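Pyruvate kinase (Toxoplasma gondii, PDB 3GG8) catalyses, as a pyruvate kinase, the final step of glycolysis, transferring phosphate from phosphoenolpyruvate to ADP to yield pyruvate and ATP. Local coordinates at residues C[253-258]-C[274-279]; C[113-118]-C[187-192]; C[31-36]-C[363-368]. All coordinates share one frame; numbering follows the deposited sequence.

Contact 1: C[253-258]-C[274-279]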
ATOM      1  N   ILE C 253     -32.182  -9.764 -16.900  1.00 32.08           N
ATOM      2  CA  ILE C 253     -30.789 -10.075 -17.269  1.00 32.58           C
ATOM      3  C   ILE C 253     -30.571  -9.829 -18.767  1.00 32.31           C
ATOM      4  O   ILE C 253     -30.717 -10.747 -19.571  1.00 33.36           O
ATOM      5  CB  ILE C 253     -30.400 -11.548 -16.936  1.00 32.31           C
ATOM      6  CG1 ILE C 253     -30.669 -11.902 -15.465  1.00 33.16           C
ATOM      7  CG2 ILE C 253     -28.940 -11.840 -17.359  1.00 32.88           C
ATOM      8  CD1 ILE C 253     -29.781 -11.146 -14.436  1.00 35.15           C
ATOM      9  N   PRO C 254     -30.246  -8.585 -19.153  1.00 31.98           N
ATOM     10  CA  PRO C 254     -30.021  -8.290 -20.564  1.00 31.66           C
ATOM     11  C   PRO C 254     -28.870  -9.113 -21.148  1.00 32.05           C
ATOM     12  O   PRO C 254     -27.852  -9.328 -20.474  1.00 31.16           O
ATOM     13  CB  PRO C 254     -29.649  -6.801 -20.558  1.00 31.38           C
ATOM     14  CG  PRO C 254     -30.209  -6.275 -19.307  1.00 31.32           C
ATOM     15  CD  PRO C 254     -30.090  -7.382 -18.318  1.00 31.84           C
ATOM     16  N   LYS C 255     -29.061  -9.577 -22.380  1.00 31.79           N
ATOM     17  CA  LYS C 255     -28.033 -10.283 -23.125  1.00 32.49           C
ATOM     18  C   LYS C 255     -27.318  -9.289 -24.053  1.00 32.33           C
ATOM     19  O   LYS C 255     -27.956  -8.578 -24.846  1.00 31.56           O
ATOM     20  CB  LYS C 255     -28.650 -11.448 -23.921  1.00 32.54           C
ATOM     21  CG  LYS C 255     -29.105 -12.624 -23.050  1.00 33.54           C
ATOM     22  CD  LYS C 255     -29.987 -13.636 -23.793  1.00 32.28           C
ATOM     23  CE  LYS C 255     -29.242 -14.349 -24.882  1.00 33.08           C
ATOM     24  NZ  LYS C 255     -30.152 -15.386 -25.462  1.00 33.69           N
ATOM     25  N   ILE C 256     -25.996  -9.215 -23.918  1.00 32.02           N
ATOM     26  CA  ILE C 256     -25.212  -8.280 -24.715  1.00 31.68           C
ATOM     27  C   ILE C 256     -24.681  -9.092 -25.871  1.00 32.06           C
ATOM     28  O   ILE C 256     -23.914 -10.040 -25.654  1.00 32.18           O
ATOM     29  CB  ILE C 256     -24.050  -7.610 -23.921  1.00 31.45           C
ATOM     30  CG1 ILE C 256     -24.546  -6.967 -22.611  1.00 31.14           C
ATOM     31  CG2 ILE C 256     -23.262  -6.583 -24.807  1.00 30.67           C
ATOM     32  CD1 ILE C 256     -25.588  -5.829 -22.746  1.00 29.81           C
ATOM     33  N   GLU C 257     -25.116  -8.726 -27.082  1.00 32.16           N
ATOM     34  CA  GLU C 257     -24.865  -9.504 -28.300  1.00 33.03           C
ATOM     35  C   GLU C 257     -24.335  -8.706 -29.494  1.00 33.37           C
ATOM     36  O   GLU C 257     -23.887  -9.311 -30.475  1.00 34.58           O
ATOM     37  CB  GLU C 257     -26.124 -10.240 -28.749  1.00 32.98           C
ATOM     38  CG  GLU C 257     -26.938 -10.888 -27.637  1.00 34.83           C
ATOM     39  CD  GLU C 257     -27.903 -11.916 -28.160  1.00 35.70           C
ATOM     40  OE1 GLU C 257     -29.029 -12.002 -27.652  1.00 36.85           O
ATOM     41  OE2 GLU C 257     -27.537 -12.655 -29.086  1.00 38.93           O
ATOM     42  N   ASN C 258     -24.398  -7.372 -29.445  1.00 33.01           N
ATOM     43  CA  ASN C 258     -23.820  -6.562 -30.526  1.00 32.59           C
ATOM     44  C   ASN C 258     -23.143  -5.271 -30.034  1.00 32.36           C
ATOM     45  O   ASN C 258     -22.956  -5.074 -28.823  1.00 31.85           O
ATOM     46  CB  ASN C 258     -24.836  -6.322 -31.673  1.00 31.94           C
ATOM     47  CG  ASN C 258     -25.941  -5.328 -31.318  1.00 33.12           C
ATOM     48  OD1 ASN C 258     -26.205  -5.049 -30.144  1.00 33.02           O
ATOM     49  ND2 ASN C 258     -26.601  -4.792 -32.351  1.00 32.12           N
ATOM     50  N   GLY C 274     -28.573  -7.770 -13.646  1.00 33.90           N
ATOM     51  CA  GLY C 274     -27.392  -8.577 -13.965  1.00 33.91           C
ATOM     52  C   GLY C 274     -27.261  -8.685 -15.469  1.00 33.77           C
ATOM     53  O   GLY C 274     -28.132  -8.212 -16.200  1.00 33.73           O
ATOM     54  N   ILE C 275     -26.178  -9.305 -15.926  1.00 33.58           N
ATOM     55  CA  ILE C 275     -25.828  -9.332 -17.348  1.00 33.53           C
ATOM     56  C   ILE C 275     -25.548 -10.764 -17.818  1.00 33.30           C
ATOM     57  O   ILE C 275     -25.007 -11.582 -17.061  1.00 33.13           O
ATOM     58  CB  ILE C 275     -24.579  -8.397 -17.645  1.00 33.75           C
ATOM     59  CG1 ILE C 275     -24.921  -6.901 -17.466  1.00 33.50           C
ATOM     60  CG2 ILE C 275     -23.924  -8.690 -19.030  1.00 32.26           C
ATOM     61  CD1 ILE C 275     -26.122  -6.382 -18.301  1.00 35.24           C
ATOM     62  N   MET C 276     -25.932 -11.063 -19.059  1.00 33.02           N
ATOM     63  CA  MET C 276     -25.480 -12.276 -19.724  1.00 33.27           C
ATOM     64  C   MET C 276     -24.616 -11.880 -20.930  1.00 34.11           C
ATOM     65  O   MET C 276     -25.053 -11.115 -21.798  1.00 34.82           O
ATOM     66  CB  MET C 276     -26.662 -13.174 -20.114  1.00 33.00           C
ATOM     67  CG  MET C 276     -26.243 -14.465 -20.814  1.00 32.54           C
ATOM     68  SD  MET C 276     -27.573 -15.535 -21.357  1.00 34.19           S
ATOM     69  CE  MET C 276     -28.527 -15.783 -19.842  1.00 30.70           C
ATOM     70  N   ILE C 277     -23.368 -12.348 -20.939  1.00 34.38           N
ATOM     71  CA  ILE C 277     -22.432 -12.086 -22.019  1.00 35.00           C
ATOM     72  C   ILE C 277     -22.520 -13.225 -23.052  1.00 35.94           C
ATOM     73  O   ILE C 277     -22.158 -14.367 -22.757  1.00 36.81           O
ATOM     74  CB  ILE C 277     -20.980 -11.978 -21.474  1.00 35.34           C
ATOM     75  CG1 ILE C 277     -20.881 -10.933 -20.359  1.00 34.02           C
ATOM     76  CG2 ILE C 277     -19.954 -11.718 -22.619  1.00 35.08           C
ATOM     77  CD1 ILE C 277     -19.553 -10.948 -19.633  1.00 35.03           C
ATOM     78  N   ALA C 278     -23.029 -12.918 -24.245  1.00 36.26           N
ATOM     79  CA  ALA C 278     -23.148 -13.897 -25.324  1.00 35.72           C
ATOM     80  C   ALA C 278     -21.958 -13.749 -26.261  1.00 35.46           C
ATOM     81  O   ALA C 278     -22.041 -13.030 -27.271  1.00 35.34           O
ATOM     82  CB  ALA C 278     -24.457 -13.703 -26.089  1.00 35.93           C
ATOM     83  N   ARG C 279     -20.863 -14.441 -25.926  1.00 34.78           N
ATOM     84  CA  ARG C 279     -19.605 -14.352 -26.678  1.00 34.41           C
ATOM     85  C   ARG C 279     -19.732 -14.704 -28.146  1.00 34.19           C
ATOM     86  O   ARG C 279     -19.214 -13.986 -28.978  1.00 34.39           O
ATOM     87  CB  ARG C 279     -18.506 -15.239 -26.067  1.00 34.88           C
ATOM     88  CG  ARG C 279     -17.987 -14.795 -24.712  1.00 33.16           C
ATOM     89  CD  ARG C 279     -18.574 -15.665 -23.611  1.00 32.30           C
ATOM     90  NE  ARG C 279     -18.355 -17.092 -23.851  1.00 30.53           N
ATOM     91  CZ  ARG C 279     -17.220 -17.738 -23.593  1.00 33.46           C
ATOM     92  NH1 ARG C 279     -16.173 -17.099 -23.085  1.00 30.50           N
ATOM     93  NH2 ARG C 279     -17.135 -19.041 -23.844  1.00 35.56           N
TER

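Contact 2: C[113-118]-C[187-192]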
ATOM      1  N   LYS C 113     -33.715 -21.129 -54.984  1.00 36.21           N
ATOM      2  CA  LYS C 113     -34.322 -21.927 -56.035  1.00 36.78           C
ATOM      3  C   LYS C 113     -34.132 -23.409 -55.733  1.00 36.93           C
ATOM      4  O   LYS C 113     -33.043 -23.836 -55.310  1.00 36.98           O
ATOM      5  CB  LYS C 113     -33.776 -21.573 -57.423  1.00 36.55           C
ATOM      6  CG  LYS C 113     -34.837 -21.758 -58.494  1.00 37.65           C
ATOM      7  CD  LYS C 113     -34.273 -21.919 -59.879  1.00 39.29           C
ATOM      8  CE  LYS C 113     -35.142 -22.877 -60.677  1.00 39.77           C
ATOM      9  NZ  LYS C 113     -34.487 -23.272 -61.953  1.00 40.49           N
ATOM     10  N   ASP C 114     -35.212 -24.173 -55.915  1.00 36.95           N
ATOM     11  CA  ASP C 114     -35.235 -25.619 -55.649  1.00 36.54           C
ATOM     12  C   ASP C 114     -34.678 -26.025 -54.273  1.00 36.58           C
ATOM     13  O   ASP C 114     -34.239 -27.161 -54.093  1.00 36.62           O
ATOM     14  CB  ASP C 114     -34.525 -26.378 -56.783  1.00 36.38           C
ATOM     15  CG  ASP C 114     -35.248 -26.250 -58.111  0.50 36.03           C
ATOM     16  OD1 ASP C 114     -34.589 -25.927 -59.121  0.50 35.39           O
ATOM     17  OD2 ASP C 114     -36.478 -26.463 -58.143  0.50 35.77           O
ATOM     18  N   HIS C 115     -34.715 -25.102 -53.307  1.00 36.49           N
ATOM     19  CA  HIS C 115     -34.127 -25.306 -51.966  1.00 36.73           C
ATOM     20  C   HIS C 115     -32.635 -25.690 -52.017  1.00 36.99           C
ATOM     21  O   HIS C 115     -32.058 -26.153 -51.023  1.00 36.92           O
ATOM     22  CB  HIS C 115     -34.944 -26.325 -51.141  1.00 36.60           C
ATOM     23  CG  HIS C 115     -36.418 -26.065 -51.160  1.00 35.78           C
ATOM     24  ND1 HIS C 115     -37.046 -25.267 -50.227  1.00 34.23           N
ATOM     25  CD2 HIS C 115     -37.382 -26.469 -52.023  1.00 35.04           C
ATOM     26  CE1 HIS C 115     -38.334 -25.193 -50.512  1.00 33.99           C
ATOM     27  NE2 HIS C 115     -38.565 -25.915 -51.597  1.00 34.38           N
ATOM     28  N   LYS C 116     -32.023 -25.480 -53.178  1.00 37.24           N
ATOM     29  CA  LYS C 116     -30.646 -25.882 -53.419  1.00 37.61           C
ATOM     30  C   LYS C 116     -29.701 -24.808 -52.908  1.00 37.85           C
ATOM     31  O   LYS C 116     -29.856 -23.634 -53.256  1.00 38.23           O
ATOM     32  CB  LYS C 116     -30.410 -26.120 -54.913  1.00 37.59           C
ATOM     33  N   PRO C 117     -28.706 -25.204 -52.095  1.00 37.81           N
ATOM     34  CA  PRO C 117     -27.735 -24.244 -51.574  1.00 37.56           C
ATOM     35  C   PRO C 117     -26.906 -23.616 -52.693  1.00 37.40           C
ATOM     36  O   PRO C 117     -26.746 -24.208 -53.770  1.00 37.18           O
ATOM     37  CB  PRO C 117     -26.846 -25.099 -50.660  1.00 37.72           C
ATOM     38  CG  PRO C 117     -27.664 -26.322 -50.362  1.00 37.62           C
ATOM     39  CD  PRO C 117     -28.416 -26.570 -51.628  1.00 37.85           C
ATOM     40  N   ILE C 118     -26.403 -22.413 -52.436  1.00 37.07           N
ATOM     41  CA  ILE C 118     -25.648 -21.655 -53.433  1.00 37.12           C
ATOM     42  C   ILE C 118     -24.225 -21.402 -52.951  1.00 36.91           C
ATOM     43  O   ILE C 118     -23.992 -21.125 -51.776  1.00 36.94           O
ATOM     44  CB  ILE C 118     -26.342 -20.307 -53.815  1.00 36.87           C
ATOM     45  CG1 ILE C 118     -26.567 -19.428 -52.576  1.00 36.92           C
ATOM     46  CG2 ILE C 118     -27.658 -20.575 -54.524  1.00 36.80           C
ATOM     47  CD1 ILE C 118     -26.729 -17.948 -52.876  1.00 37.25           C
ATOM     48  N   ILE C 187     -23.867 -21.432 -48.914  1.00 39.06           N
ATOM     49  CA  ILE C 187     -24.942 -21.129 -47.967  1.00 38.83           C
ATOM     50  C   ILE C 187     -26.260 -21.807 -48.351  1.00 38.37           C
ATOM     51  O   ILE C 187     -26.592 -21.922 -49.532  1.00 38.10           O
ATOM     52  CB  ILE C 187     -25.127 -19.583 -47.729  1.00 39.01           C
ATOM     53  CG1 ILE C 187     -25.334 -18.839 -49.057  1.00 38.80           C
ATOM     54  CG2 ILE C 187     -23.925 -19.009 -46.955  1.00 38.32           C
ATOM     55  CD1 ILE C 187     -25.964 -17.464 -48.913  1.00 39.19           C
ATOM     56  N   GLY C 188     -26.979 -22.272 -47.332  1.00 37.97           N
ATOM     57  CA  GLY C 188     -28.332 -22.776 -47.488  1.00 37.74           C
ATOM     58  C   GLY C 188     -29.326 -21.641 -47.338  1.00 37.90           C
ATOM     59  O   GLY C 188     -28.943 -20.469 -47.306  1.00 37.95           O
ATOM     60  N   GLU C 189     -30.608 -21.987 -47.254  1.00 37.93           N
ATOM     61  CA  GLU C 189     -31.668 -20.984 -47.186  1.00 37.97           C
ATOM     62  C   GLU C 189     -32.126 -20.703 -45.764  1.00 38.37           C
ATOM     63  O   GLU C 189     -31.986 -21.553 -44.872  1.00 38.10           O
ATOM     64  CB  GLU C 189     -32.856 -21.356 -48.079  1.00 37.93           C
ATOM     65  CG  GLU C 189     -33.358 -22.789 -47.983  1.00 37.42           C
ATOM     66  CD  GLU C 189     -34.543 -23.038 -48.904  1.00 37.81           C
ATOM     67  OE1 GLU C 189     -35.381 -23.903 -48.584  1.00 38.58           O
ATOM     68  OE2 GLU C 189     -34.659 -22.359 -49.944  1.00 36.71           O
ATOM     69  N   ARG C 190     -32.668 -19.498 -45.567  1.00 38.48           N
ATOM     70  CA  ARG C 190     -33.123 -19.028 -44.255  1.00 38.89           C
ATOM     71  C   ARG C 190     -32.039 -19.165 -43.182  1.00 38.70           C
ATOM     72  O   ARG C 190     -32.267 -19.741 -42.107  1.00 38.92           O
ATOM     73  CB  ARG C 190     -34.394 -19.751 -43.807  1.00 39.32           C
ATOM     74  CG  ARG C 190     -35.387 -20.007 -44.898  1.00 41.64           C
ATOM     75  CD  ARG C 190     -36.754 -20.212 -44.311  1.00 46.63           C
ATOM     76  NE  ARG C 190     -37.328 -18.937 -43.900  1.00 49.96           N
ATOM     77  CZ  ARG C 190     -37.811 -18.683 -42.688  1.00 52.14           C
ATOM     78  NH1 ARG C 190     -38.299 -17.474 -42.412  1.00 53.12           N
ATOM     79  NH2 ARG C 190     -37.810 -19.632 -41.757  1.00 53.38           N
ATOM     80  N   LYS C 191     -30.860 -18.639 -43.485  1.00 38.18           N
ATOM     81  CA  LYS C 191     -29.792 -18.581 -42.508  1.00 38.05           C
ATOM     82  C   LYS C 191     -29.807 -17.239 -41.780  1.00 37.86           C
ATOM     83  O   LYS C 191     -30.248 -16.222 -42.325  1.00 37.51           O
ATOM     84  CB  LYS C 191     -28.444 -18.793 -43.188  1.00 37.67           C
ATOM     85  CG  LYS C 191     -28.303 -20.101 -43.894  1.00 38.63           C
ATOM     86  CD  LYS C 191     -28.570 -21.273 -42.981  1.00 40.14           C
ATOM     87  CE  LYS C 191     -28.248 -22.583 -43.680  1.00 42.07           C
ATOM     88  NZ  LYS C 191     -29.241 -23.630 -43.322  1.00 43.30           N
ATOM     89  N   ASN C 192     -29.312 -17.243 -40.546  1.00 37.89           N
ATOM     90  CA  ASN C 192     -29.169 -16.013 -39.779  1.00 37.14           C
ATOM     91  C   ASN C 192     -28.187 -15.016 -40.411  1.00 36.19           C
ATOM     92  O   ASN C 192     -27.261 -15.388 -41.140  1.00 35.61           O
ATOM     93  CB  ASN C 192     -28.801 -16.307 -38.318  1.00 37.55           C
ATOM     94  CG  ASN C 192     -27.435 -16.982 -38.165  1.00 39.43           C
ATOM     95  OD1 ASN C 192     -26.508 -16.778 -38.968  1.00 38.34           O
ATOM     96  ND2 ASN C 192     -27.305 -17.793 -37.104  1.00 40.85           N
TER

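Contact 3: C[31-36]-C[363-368]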
ATOM      1  N   GLU C  31     -16.522 -34.524  -2.894  1.00 31.05           N
ATOM      2  CA  GLU C  31     -16.608 -33.516  -1.829  1.00 30.50           C
ATOM      3  C   GLU C  31     -15.905 -32.186  -2.166  1.00 30.01           C
ATOM      4  O   GLU C  31     -16.395 -31.119  -1.809  1.00 29.71           O
ATOM      5  CB  GLU C  31     -16.062 -34.090  -0.514  1.00 30.69           C
ATOM      6  N   ASP C  32     -14.761 -32.253  -2.845  1.00 29.56           N
ATOM      7  CA  ASP C  32     -14.053 -31.038  -3.262  1.00 29.02           C
ATOM      8  C   ASP C  32     -14.810 -30.273  -4.361  1.00 28.59           C
ATOM      9  O   ASP C  32     -15.308 -29.170  -4.107  1.00 28.64           O
ATOM     10  CB  ASP C  32     -12.602 -31.338  -3.683  1.00 28.98           C
ATOM     11  CG  ASP C  32     -11.679 -31.642  -2.494  1.00 29.21           C
ATOM     12  OD1 ASP C  32     -11.966 -31.202  -1.357  1.00 27.67           O
ATOM     13  OD2 ASP C  32     -10.647 -32.318  -2.714  1.00 29.32           O
ATOM     14  N   TRP C  33     -14.920 -30.858  -5.557  1.00 28.06           N
ATOM     15  CA  TRP C  33     -15.476 -30.125  -6.700  1.00 27.82           C
ATOM     16  C   TRP C  33     -16.945 -29.715  -6.607  1.00 27.57           C
ATOM     17  O   TRP C  33     -17.332 -28.726  -7.228  1.00 27.32           O
ATOM     18  CB  TRP C  33     -15.147 -30.759  -8.067  1.00 28.35           C
ATOM     19  CG  TRP C  33     -15.592 -32.162  -8.301  1.00 28.48           C
ATOM     20  CD1 TRP C  33     -14.826 -33.291  -8.191  1.00 29.94           C
ATOM     21  CD2 TRP C  33     -16.887 -32.598  -8.738  1.00 29.22           C
ATOM     22  NE1 TRP C  33     -15.569 -34.406  -8.511  1.00 30.05           N
ATOM     23  CE2 TRP C  33     -16.838 -34.010  -8.847  1.00 29.98           C
ATOM     24  CE3 TRP C  33     -18.091 -31.934  -9.036  1.00 30.22           C
ATOM     25  CZ2 TRP C  33     -17.947 -34.771  -9.243  1.00 30.15           C
ATOM     26  CZ3 TRP C  33     -19.193 -32.689  -9.424  1.00 29.74           C
ATOM     27  CH2 TRP C  33     -19.115 -34.092  -9.519  1.00 29.92           C
ATOM     28  N   THR C  34     -17.755 -30.429  -5.821  1.00 27.40           N
ATOM     29  CA  THR C  34     -19.143 -29.962  -5.561  1.00 27.43           C
ATOM     30  C   THR C  34     -19.218 -28.707  -4.697  1.00 27.15           C
ATOM     31  O   THR C  34     -20.271 -28.079  -4.609  1.00 27.80           O
ATOM     32  CB  THR C  34     -20.053 -31.042  -4.937  1.00 27.33           C
ATOM     33  OG1 THR C  34     -19.439 -31.568  -3.757  1.00 27.33           O
ATOM     34  CG2 THR C  34     -20.305 -32.156  -5.927  1.00 28.12           C
ATOM     35  N   ALA C  35     -18.109 -28.330  -4.069  1.00 26.91           N
ATOM     36  CA  ALA C  35     -18.088 -27.141  -3.226  1.00 26.74           C
ATOM     37  C   ALA C  35     -17.498 -25.894  -3.919  1.00 26.87           C
ATOM     38  O   ALA C  35     -17.203 -24.887  -3.254  1.00 26.19           O
ATOM     39  CB  ALA C  35     -17.387 -27.429  -1.903  1.00 26.75           C
ATOM     40  N   HIS C  36     -17.353 -25.959  -5.247  1.00 27.03           N
ATOM     41  CA  HIS C  36     -17.008 -24.781  -6.064  1.00 27.42           C
ATOM     42  C   HIS C  36     -18.003 -23.629  -5.830  1.00 28.55           C
ATOM     43  O   HIS C  36     -19.183 -23.861  -5.512  1.00 27.86           O
ATOM     44  CB  HIS C  36     -16.981 -25.146  -7.545  1.00 27.30           C
ATOM     45  CG  HIS C  36     -18.326 -25.505  -8.093  1.00 25.90           C
ATOM     46  ND1 HIS C  36     -18.766 -26.806  -8.187  1.00 25.22           N
ATOM     47  CD2 HIS C  36     -19.342 -24.733  -8.545  1.00 24.31           C
ATOM     48  CE1 HIS C  36     -19.996 -26.819  -8.667  1.00 24.40           C
ATOM     49  NE2 HIS C  36     -20.366 -25.576  -8.900  1.00 22.97           N
ATOM     50  N   MET C 363     -18.030 -29.170 -15.826  1.00 35.34           N
ATOM     51  CA  MET C 363     -17.947 -27.742 -15.584  1.00 36.38           C
ATOM     52  C   MET C 363     -17.757 -27.411 -14.114  1.00 35.57           C
ATOM     53  O   MET C 363     -17.101 -26.430 -13.805  1.00 35.71           O
ATOM     54  CB  MET C 363     -19.166 -26.988 -16.137  1.00 35.91           C
ATOM     55  CG  MET C 363     -18.812 -25.518 -16.419  1.00 36.21           C
ATOM     56  SD  MET C 363     -19.842 -24.774 -17.678  1.00 40.19           S
ATOM     57  CE  MET C 363     -21.375 -24.763 -16.769  1.00 34.31           C
ATOM     58  N   ALA C 364     -18.367 -28.196 -13.223  1.00 35.71           N
ATOM     59  CA  ALA C 364     -18.163 -28.066 -11.771  1.00 35.15           C
ATOM     60  C   ALA C 364     -16.704 -28.319 -11.428  1.00 35.37           C
ATOM     61  O   ALA C 364     -16.126 -27.617 -10.603  1.00 35.70           O
ATOM     62  CB  ALA C 364     -19.048 -29.038 -11.021  1.00 34.91           C
ATOM     63  N   ARG C 365     -16.113 -29.325 -12.074  1.00 35.39           N
ATOM     64  CA  ARG C 365     -14.692 -29.643 -11.904  1.00 35.63           C
ATOM     65  C   ARG C 365     -13.799 -28.514 -12.414  1.00 34.78           C
ATOM     66  O   ARG C 365     -12.867 -28.140 -11.734  1.00 34.53           O
ATOM     67  CB  ARG C 365     -14.324 -30.943 -12.617  1.00 35.61           C
ATOM     68  CG  ARG C 365     -14.659 -32.217 -11.863  1.00 36.88           C
ATOM     69  CD  ARG C 365     -14.118 -33.435 -12.612  1.00 38.24           C
ATOM     70  NE  ARG C 365     -15.141 -34.087 -13.439  1.00 44.95           N
ATOM     71  CZ  ARG C 365     -15.936 -35.075 -13.011  1.00 46.79           C
ATOM     72  NH1 ARG C 365     -16.839 -35.612 -13.832  1.00 47.51           N
ATOM     73  NH2 ARG C 365     -15.825 -35.534 -11.764  1.00 47.77           N
ATOM     74  N   ILE C 366     -14.096 -27.973 -13.599  1.00 34.53           N
ATOM     75  CA  ILE C 366     -13.294 -26.879 -14.179  1.00 34.24           C
ATOM     76  C   ILE C 366     -13.419 -25.622 -13.323  1.00 33.46           C
ATOM     77  O   ILE C 366     -12.449 -24.908 -13.134  1.00 32.84           O
ATOM     78  CB  ILE C 366     -13.697 -26.522 -15.622  1.00 34.21           C
ATOM     79  CG1 ILE C 366     -13.469 -27.693 -16.572  1.00 33.77           C
ATOM     80  CG2 ILE C 366     -12.902 -25.312 -16.126  1.00 34.50           C
ATOM     81  CD1 ILE C 366     -14.309 -27.589 -17.848  1.00 32.23           C
ATOM     82  N   CYS C 367     -14.618 -25.376 -12.799  1.00 32.96           N
ATOM     83  CA  CYS C 367     -14.838 -24.249 -11.894  1.00 32.54           C
ATOM     84  C   CYS C 367     -13.973 -24.407 -10.660  1.00 31.60           C
ATOM     85  O   CYS C 367     -13.245 -23.488 -10.290  1.00 31.25           O
ATOM     86  CB  CYS C 367     -16.304 -24.136 -11.493  1.00 32.69           C
ATOM     87  SG  CYS C 367     -17.331 -23.394 -12.793  1.00 35.71           S
ATOM     88  N   TYR C 368     -14.033 -25.586 -10.044  1.00 30.71           N
ATOM     89  CA  TYR C 368     -13.256 -25.838  -8.854  1.00 30.09           C
ATOM     90  C   TYR C 368     -11.782 -25.559  -9.084  1.00 29.95           C
ATOM     91  O   TYR C 368     -11.166 -24.899  -8.254  1.00 30.24           O
ATOM     92  CB  TYR C 368     -13.459 -27.261  -8.307  1.00 30.09           C
ATOM     93  CG  TYR C 368     -12.675 -27.505  -7.036  1.00 29.83           C
ATOM     94  CD1 TYR C 368     -11.369 -28.018  -7.087  1.00 30.57           C
ATOM     95  CD2 TYR C 368     -13.211 -27.186  -5.787  1.00 29.42           C
ATOM     96  CE1 TYR C 368     -10.622 -28.233  -5.917  1.00 29.96           C
ATOM     97  CE2 TYR C 368     -12.465 -27.398  -4.602  1.00 29.69           C
ATOM     98  CZ  TYR C 368     -11.177 -27.919  -4.687  1.00 29.77           C
ATOM     99  OH  TYR C 368     -10.447 -28.139  -3.540  1.00 31.05           O
TER

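Contact 1: C[253-258]-C[274-279]
M276 and P254 join two neighbouring parallel strands through the backbone: M276 N donates to P254 O over 2.9 Å, and I256 N returns a bond of 3.0 Å to M276 O. M276 thus uses both its N-H and its carbonyl on one partner strand, as parallel pairing requires. The third bond, A278 N to I256 O, is weak at 3.3 Å. P254 has no N-H to offer G274 O; instead its ring carbon CD rests against that oxygen at 3.0 Å, while the CA-H of I253 also points at it.

The apolar contacts fall on two faces. On one, M276 CG stands anti to the backbone N (chi1 -180°), which carries the flexible thioether alongside K255, with SD 3.7 Å from K255 CG. I253 CG2 meets M276 CB, and I253 CD1 lies 3.5 Å from G274 CA, filling the place a side chain would need, so glycine suits this position. On the other, I256 CG1 touches I275 CG2.

K255 NZ forms a salt bridge with D101 and a hydrogen bond with S228 OG. Strands 251-256 and 275-278 are the fifth and sixth of the (beta/alpha)8 barrel, flanked by 224-227 and 309-312; helices 265-271 and 288-305 cover I256 and I275.

Contact 2: C[113-118]-C[187-192]
H115 and E189 meet through one short hydrogen bond, ND1 to OE1 at 2.7 Å. The carboxylate oxygen lies at the edge of the imidazole, close to the ring plane, and is approached on its syn side. Ring and carboxylate are turned 80° apart, so they do not stack. E189 arrives there because its CG sits between the backbone N and the carbonyl carbon (chi1 47°), after which the chain runs out extended, a reach that suits glutamate to bridging two loops.

Beside this polar pair, I118 and I187 form an antiparallel hydrogen-bonded pair: I118 N donates to I187 O over 3.0 Å, and I187 N to I118 O over 2.9 Å. The two isoleucines adopt nearly the same rotamer and lie side by side, CG1 to CG1 at 3.8 Å; beta-branched residues fit such extended backbone well. P117 lies against I187 O, its CA at 3.3 Å.

Farther out, L112 N binds E189 OE2 and holds the carboxylate in place, and a bond from K116 N to K113 O closes the turn that presents H115. Both segments lie in the beta-rich region between strand 97-101 and helix 207-217, consistent with the B domain of pyruvate kinases. The carboxylate beside ND1 would probably favour a protonated imidazole, adding an ionic component to this link.

Contact 3: C[31-36]-C[363-368]
W33 O accepts a nearly straight hydrogen bond from H36 ND1 at 2.6 Å, and a second, weak one from H36 N that belongs to the type I turn W33-H36. The carbonyl oxygen lies close to the imidazole plane, so the bond fixes the ring's rotation and sets one face against A364 CA. Alanine suits this spot: its small CB wedges between two aromatic groups, 3.4 Å from H36 CE1 and 3.6 Å from W33 CE3.

The turn precedes the first strand, 39-43, of the (beta/alpha)8 barrel, and the helix it meets, 356-371, follows the eighth strand, 343-346; the contact therefore lies near the seam where the barrel closes.

R365 runs alongside the indole. Its CG stands over the five-membered ring, 3.7 Å from the centroid, and the chain then bends at chi3 to bring CZ within 4.7 Å of the six-membered centroid in an off-centre cation-pi contact, the planes 65° apart. Y368, one turn beyond A364, has its CG anti to the backbone N (chi1 -178°), which carries the phenol ring to the D32-W33 backbone, with W33 N over one ring face; D32 CB makes an off-centre CH-pi contact with it at 4.3 Å. On a neighbouring subunit, E289 packs against R365.

In the fold
Along the chain, contact 3 spans the other two: 31-36 comes first, contact 2 closes next, then contact 1, and 363-368 comes last. Contact 1 lies in the barrel wall, while contact 3, its centre about 25 Å away, packs the segment leading into strand 39-43 against helix 356-371, which follows the last strand. Contact 2 sits apart, in the beta-rich excursion between strand 97-101 and helix 207-217, where pyruvate kinases carry their lid-like B domain. Its centre is about 30 Å from contact 1 and 44 Å from contact 3, and its nearest atoms stay about 10 and 22 Å from theirs, consistent with a B domain that moves as a unit over the barrel in this family.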